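Local coordinates for uncharacterized protein (PDB 4JPQ) that is of unknown function but probably binds carbohydrate through a beta-rich domain of the carbohydrate-binding family 9 type, at residues G79-V84 / E130-V135; P193-W198 / E204-H209. All coordinates share one frame; numbering follows the deposited sequence. Where two conformers were deposited one is given.

Contact 1. Residues G79-V84 / E130-V135; sequences GDNGRV and EVLGMV. With SO4 (sulfate ion), chain D.
Leu132 pushes its forked end from the helix 129-134 against two neighbouring side chains of the 79-84 loop, Asp80 and Asn81. Its CD1 lies 3.7 Å from Asp80 CB and 3.5 Å from Asn81 ND2, while the other branch, CD2, comes within 3.6 Å of Asn81 OD1; no hydrogen bond crosses. The leucine thus spans the width of the Asn81 amide, one methyl near each polar atom, and runs past Asp80 in the opposite sense. With CG beside the backbone N (chi1 -69°), Leu132 presents its fork to both residues. A branched aliphatic chain suits this place because it meets Asp80 CB and an amide already engaged: Asn81 ND2 donates to Ala127 O and OD1 accepts from Ile115 N, bonds that fix its rotation, while Asp80 OD1 meets Leu113 N and Arg137. All the packing between the two segments runs through this leucine. On the sulfate side Arg83 is exposed, and the ion, probably from the crystallisation liquor, is bound by Arg83 N, which reaches SO4 O4 at 2.8 Å and 177°, by Ser78 N, and weakly by Gly79 N. A CB on Gly82 would run into the sulfate as bound here. A type II beta turn from Gly79 to Gly82 runs into an inverse gamma turn centred on Arg83, in a loop before strand 89-95 packed against a short helix of this beta-rich domain.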
loop_
_atom_site.group_PDB
_atom_site.type_symbol
_atom_site.label_atom_id
_atom_site.label_comp_id
_atom_site.label_asym_id
_atom_site.label_seq_id
_atom_site.Cartn_x
_atom_site.Cartn_y
_atom_site.Cartn_z
ATOM N N GLY A 79 7.048 -14.256 -8.314
ATOM C CA GLY A 79 7.668 -14.117 -6.990
ATOM C C GLY A 79 7.642 -12.708 -6.449
ATOM O O GLY A 79 7.203 -11.778 -7.132
ATOM N N ASP A 80 8.089 -12.568 -5.197
ATOM C CA ASP A 80 8.203 -11.263 -4.553
ATOM C C ASP A 80 9.237 -10.459 -5.323
ATOM O O ASP A 80 10.117 -11.023 -5.985
ATOM C CB ASP A 80 8.589 -11.364 -3.068
ATOM C CG ASP A 80 7.477 -11.929 -2.189
ATOM O OD1 ASP A 80 6.316 -12.106 -2.637
ATOM O OD2 ASP A 80 7.785 -12.202 -1.015
ATOM N N ASN A 81 9.086 -9.141 -5.260
ATOM C CA ASN A 81 9.894 -8.201 -6.045
ATOM C C ASN A 81 9.731 -8.389 -7.559
ATOM O O ASN A 81 10.574 -7.968 -8.340
ATOM C CB ASN A 81 11.380 -8.195 -5.635
ATOM C CG ASN A 81 11.609 -7.693 -4.221
ATOM O OD1 ASN A 81 10.799 -6.946 -3.658
ATOM N ND2 ASN A 81 12.767 -8.050 -3.659
ATOM N N GLY A 82 8.593 -8.944 -7.962
ATOM C CA GLY A 82 8.268 -9.121 -9.354
ATOM C C GLY A 82 7.632 -7.848 -9.890
ATOM O O GLY A 82 7.574 -6.822 -9.210
ATOM N N ARG A 83 7.065 -7.962 -11.085
ATOM C CA ARG A 83 6.484 -6.852 -11.851
ATOM C C ARG A 83 5.009 -6.697 -11.468
ATOM O O ARG A 83 4.114 -6.768 -12.304
ATOM C CB ARG A 83 6.738 -7.124 -13.360
ATOM C CG ARG A 83 8.237 -7.335 -13.677
ATOM C CD ARG A 83 8.543 -7.843 -15.080
ATOM N NE ARG A 83 7.960 -6.967 -16.083
ATOM C CZ ARG A 83 8.433 -5.774 -16.450
ATOM N NH1 ARG A 83 9.513 -5.247 -15.887
ATOM N NH2 ARG A 83 7.796 -5.081 -17.394
ATOM N N VAL A 84 4.790 -6.456 -10.175
ATOM C CA VAL A 84 3.448 -6.436 -9.564
ATOM C C VAL A 84 2.535 -5.297 -10.019
ATOM O O VAL A 84 1.321 -5.462 -10.064
ATOM C CB VAL A 84 3.500 -6.481 -8.008
ATOM C CG1 VAL A 84 4.181 -7.752 -7.526
ATOM C CG2 VAL A 84 4.186 -5.255 -7.402
ATOM N N GLU A 130 14.652 -11.754 3.758
ATOM C CA GLU A 130 14.458 -11.572 5.209
ATOM C C GLU A 130 13.427 -10.450 5.477
ATOM O O GLU A 130 12.471 -10.643 6.240
ATOM C CB GLU A 130 15.819 -11.257 5.878
ATOM C CG GLU A 130 15.844 -11.151 7.404
ATOM C CD GLU A 130 15.645 -12.473 8.145
ATOM O OE1 GLU A 130 16.019 -13.552 7.624
ATOM O OE2 GLU A 130 15.131 -12.424 9.286
ATOM N N VAL A 131 13.600 -9.319 4.786
ATOM C CA VAL A 131 12.719 -8.144 4.923
ATOM C C VAL A 131 11.341 -8.400 4.297
ATOM O O VAL A 131 10.323 -7.991 4.859
ATOM C CB VAL A 131 13.368 -6.870 4.325
ATOM C CG1 VAL A 131 12.419 -5.673 4.396
ATOM C CG2 VAL A 131 14.676 -6.542 5.040
ATOM N N LEU A 132 11.305 -9.047 3.130
ATOM C CA LEU A 132 10.024 -9.436 2.504
ATOM C C LEU A 132 9.254 -10.373 3.435
ATOM O O LEU A 132 8.030 -10.238 3.570
ATOM C CB LEU A 132 10.250 -10.118 1.158
ATOM C CG LEU A 132 10.768 -9.203 0.049
ATOM C CD1 LEU A 132 11.421 -10.033 -1.053
ATOM C CD2 LEU A 132 9.650 -8.312 -0.491
ATOM N N GLY A 133 10.002 -11.289 4.079
ATOM C CA GLY A 133 9.493 -12.226 5.077
ATOM C C GLY A 133 8.901 -11.566 6.316
ATOM O O GLY A 133 8.040 -12.154 6.958
HETATM N N MSE A 134 9.378 -10.372 6.671
HETATM C CA MSE A 134 8.826 -9.609 7.801
HETATM C C MSE A 134 7.411 -9.118 7.549
HETATM O O MSE A 134 6.613 -9.061 8.485
HETATM C CB MSE A 134 9.674 -8.370 8.137
HETATM C CG MSE A 134 10.987 -8.669 8.826
HETATM SE SE MSE A 134 12.088 -7.028 8.758
HETATM C CE MSE A 134 13.758 -7.951 9.250
ATOM N N VAL A 135 7.087 -8.769 6.304
ATOM C CA VAL A 135 5.767 -8.200 5.976
ATOM C C VAL A 135 4.761 -9.315 5.771
ATOM O O VAL A 135 4.819 -10.035 4.777
ATOM C CB VAL A 135 5.796 -7.290 4.730
ATOM C CG1 VAL A 135 4.405 -6.720 4.458
ATOM C CG2 VAL A 135 6.810 -6.165 4.913
HETATM S S SO4 D . 7.759 -11.730 -12.267
HETATM O O1 SO4 D . 9.053 -11.375 -12.901
HETATM O O2 SO4 D . 7.059 -12.792 -13.046
HETATM O O3 SO4 D . 7.972 -12.194 -10.857
HETATM O O4 SO4 D . 6.917 -10.513 -12.314
#

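Contact 2. Residues P193-W198 / E204-H209; sequences PHFLSW and ERPMFH
This is an apolar, largely aromatic contact between the short strand 195-197 and the loop that follows it, with Phe195 receiving both Pro206 and Phe208. Pro206 lies over one face of the Phe195 ring: its CB stands 4.0 Å from the ring centroid and 16° off the normal, a CH-pi contact, and its CG reaches Phe195 CD2 at 3.8 Å. Proline suits the spot, because its rigid ring offers slightly polarised C-H groups to the pi cloud. Phe208 lies beside the edge of the Phe195 ring, its CZ 3.8 Å from Phe195 CD1. The rings form an offset edge-to-face pair, the edge of Phe195 turned toward the face of Phe208, with centroids 5.9 Å apart and planes at 67°. Phe195 has CG anti to its carbonyl carbon (chi1 -62°), which carries the ring out toward the loop. Phe208 CZ also lies 4.0 Å from Leu196 O, which is oblique to the ring. With an alanine here in place of Phe195 the ring is gone, which would probably leave Pro206 without the face it packs on and open a gap beside Phe208. Phe208 N is hydrogen-bonded to a bound cyclohexylpropylsulfonate, probably from the crystallisation liquor. Around the pair, Tyr45 meets Phe195 edge-to-face and Tyr184 stacks on Phe208, which also touches strand 89-95, while Leu196 bonds through its backbone to Lys185 of strand 178-186.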
loop_
_atom_site.group_PDB
_atom_site.type_symbol
_atom_site.label_atom_id
_atom_site.label_comp_id
_atom_site.label_asym_id
_atom_site.label_seq_id
_atom_site.Cartn_x
_atom_site.Cartn_y
_atom_site.Cartn_z
ATOM N N PRO A 193 -6.153 -0.180 -17.980
ATOM C CA PRO A 193 -5.194 0.322 -16.992
ATOM C C PRO A 193 -5.707 1.622 -16.392
ATOM O O PRO A 193 -6.468 2.352 -17.035
ATOM C CB PRO A 193 -3.901 0.526 -17.795
ATOM C CG PRO A 193 -4.073 -0.273 -19.029
ATOM C CD PRO A 193 -5.541 -0.303 -19.317
ATOM N N HIS A 194 -5.293 1.884 -15.164
ATOM C CA HIS A 194 -5.761 3.044 -14.420
ATOM C C HIS A 194 -4.778 3.424 -13.347
ATOM O O HIS A 194 -3.898 2.632 -12.991
ATOM C CB HIS A 194 -7.093 2.712 -13.791
ATOM C CG HIS A 194 -7.050 1.489 -12.946
ATOM N ND1 HIS A 194 -7.201 0.224 -13.462
ATOM C CD2 HIS A 194 -6.831 1.336 -11.624
ATOM C CE1 HIS A 194 -7.096 -0.656 -12.484
ATOM N NE2 HIS A 194 -6.868 -0.005 -11.363
ATOM N N PHE A 195 -4.928 4.645 -12.849
ATOM C CA PHE A 195 -4.013 5.206 -11.845
ATOM C C PHE A 195 -4.771 6.089 -10.857
ATOM O O PHE A 195 -5.250 7.167 -11.229
ATOM C CB PHE A 195 -2.919 5.995 -12.557
ATOM C CG PHE A 195 -2.091 5.158 -13.466
ATOM C CD1 PHE A 195 -1.138 4.283 -12.935
ATOM C CD2 PHE A 195 -2.296 5.177 -14.837
ATOM C CE1 PHE A 195 -0.363 3.470 -13.764
ATOM C CE2 PHE A 195 -1.538 4.361 -15.675
ATOM C CZ PHE A 195 -0.563 3.507 -15.139
ATOM N N LEU A 196 -4.885 5.599 -9.622
ATOM C CA LEU A 196 -5.621 6.242 -8.528
ATOM C C LEU A 196 -4.731 6.489 -7.323
ATOM O O LEU A 196 -3.838 5.690 -7.037
ATOM C CB LEU A 196 -6.803 5.368 -8.118
ATOM C CG LEU A 196 -8.144 5.605 -8.817
ATOM C CD1 LEU A 196 -8.047 5.787 -10.320
ATOM C CD2 LEU A 196 -9.114 4.484 -8.468
ATOM N N SER A 197 -4.975 7.609 -6.641
ATOM C CA SER A 197 -4.222 7.983 -5.430
ATOM C C SER A 197 -5.155 8.491 -4.334
ATOM O O SER A 197 -6.318 8.850 -4.599
ATOM C CB SER A 197 -3.177 9.060 -5.725
ATOM O OG SER A 197 -3.789 10.337 -5.909
ATOM N N TRP A 198 -4.620 8.517 -3.109
ATOM C CA TRP A 198 -5.343 9.011 -1.944
ATOM C C TRP A 198 -5.209 10.531 -1.898
ATOM O O TRP A 198 -6.225 11.244 -1.972
ATOM C CB TRP A 198 -4.841 8.341 -0.653
ATOM C CG TRP A 198 -5.312 9.016 0.579
ATOM C CD1 TRP A 198 -6.606 9.152 1.007
ATOM C CD2 TRP A 198 -4.497 9.662 1.545
ATOM N NE1 TRP A 198 -6.640 9.847 2.188
ATOM C CE2 TRP A 198 -5.357 10.169 2.543
ATOM C CE3 TRP A 198 -3.117 9.860 1.674
ATOM C CZ2 TRP A 198 -4.880 10.863 3.657
ATOM C CZ3 TRP A 198 -2.640 10.549 2.784
ATOM C CH2 TRP A 198 -3.526 11.041 3.765
ATOM N N GLU A 204 2.513 16.194 -14.628
ATOM C CA GLU A 204 1.868 16.152 -15.957
ATOM C C GLU A 204 1.354 14.773 -16.432
ATOM O O GLU A 204 0.508 14.713 -17.304
ATOM C CB GLU A 204 2.767 16.774 -17.052
ATOM C CG GLU A 204 4.107 16.088 -17.293
ATOM C CD GLU A 204 4.704 16.430 -18.646
ATOM O OE1 GLU A 204 4.183 17.340 -19.334
ATOM O OE2 GLU A 204 5.689 15.764 -19.024
ATOM N N ARG A 205 1.883 13.670 -15.880
ATOM C CA ARG A 205 1.471 12.289 -16.284
ATOM C C ARG A 205 1.651 11.268 -15.112
ATOM O O ARG A 205 2.180 11.650 -14.070
ATOM C CB ARG A 205 2.172 11.886 -17.589
ATOM C CG ARG A 205 3.669 11.917 -17.495
ATOM C CD ARG A 205 4.371 11.819 -18.845
ATOM N NE ARG A 205 5.784 12.049 -18.584
ATOM C CZ ARG A 205 6.624 11.163 -18.042
ATOM N NH1 ARG A 205 6.237 9.921 -17.725
ATOM N NH2 ARG A 205 7.881 11.529 -17.807
ATOM N N PRO A 206 1.145 10.011 -15.242
ATOM C CA PRO A 206 1.182 9.055 -14.110
ATOM C C PRO A 206 2.545 8.707 -13.558
ATOM O O PRO A 206 3.316 7.980 -14.183
ATOM C CB PRO A 206 0.471 7.817 -14.662
ATOM C CG PRO A 206 -0.454 8.394 -15.661
ATOM C CD PRO A 206 0.360 9.442 -16.347
HETATM N N MSE A 207 2.832 9.285 -12.397
HETATM C CA MSE A 207 4.091 9.110 -11.686
HETATM C C MSE A 207 3.765 9.023 -10.213
HETATM O O MSE A 207 3.149 9.929 -9.674
HETATM C CB MSE A 207 4.906 10.341 -12.044
HETATM C CG MSE A 207 5.352 10.320 -13.504
HETATM SE SE MSE A 207 6.857 11.518 -13.754
HETATM C CE MSE A 207 5.953 12.986 -14.708
ATOM N N PHE A 208 4.149 7.926 -9.567
ATOM C CA PHE A 208 3.868 7.709 -8.144
ATOM C C PHE A 208 5.045 7.943 -7.202
ATOM O O PHE A 208 4.812 8.133 -6.011
ATOM C CB PHE A 208 3.348 6.272 -7.888
ATOM C CG PHE A 208 1.961 5.958 -8.432
ATOM C CD1 PHE A 208 0.940 6.922 -8.557
ATOM C CD2 PHE A 208 1.641 4.632 -8.704
ATOM C CE1 PHE A 208 -0.320 6.570 -9.022
ATOM C CE2 PHE A 208 0.378 4.279 -9.154
ATOM C CZ PHE A 208 -0.604 5.250 -9.313
ATOM N N HIS A 209 6.284 7.925 -7.703
ATOM C CA HIS A 209 7.489 8.117 -6.862
ATOM C C HIS A 209 7.784 9.615 -6.596
ATOM O O HIS A 209 8.876 10.110 -6.889
ATOM C CB HIS A 209 8.676 7.391 -7.508
ATOM C CG HIS A 209 8.507 5.906 -7.574
ATOM N ND1 HIS A 209 9.115 5.046 -6.687
ATOM C CD2 HIS A 209 7.778 5.131 -8.410
ATOM C CE1 HIS A 209 8.778 3.802 -6.982
ATOM N NE2 HIS A 209 7.965 3.825 -8.023
#

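How the contacts relate
Contact 1 closes before contact 2 opens along the chain, and both fall within the one carbohydrate-binding family 9 range. Their centres lie 22 Å apart and their nearest atoms about 10 Å, so they do not touch. Strand 89-95 follows the 79-84 loop in sequence, pairs with strand 178-186, and receives Phe208 of contact 2; strand 178-186 in turn pairs with strand 195-197. The framework of strands therefore connects the two places. Contact 1 packs a loop on one of the few helices, whereas contact 2 packs a loop on the strand that precedes it.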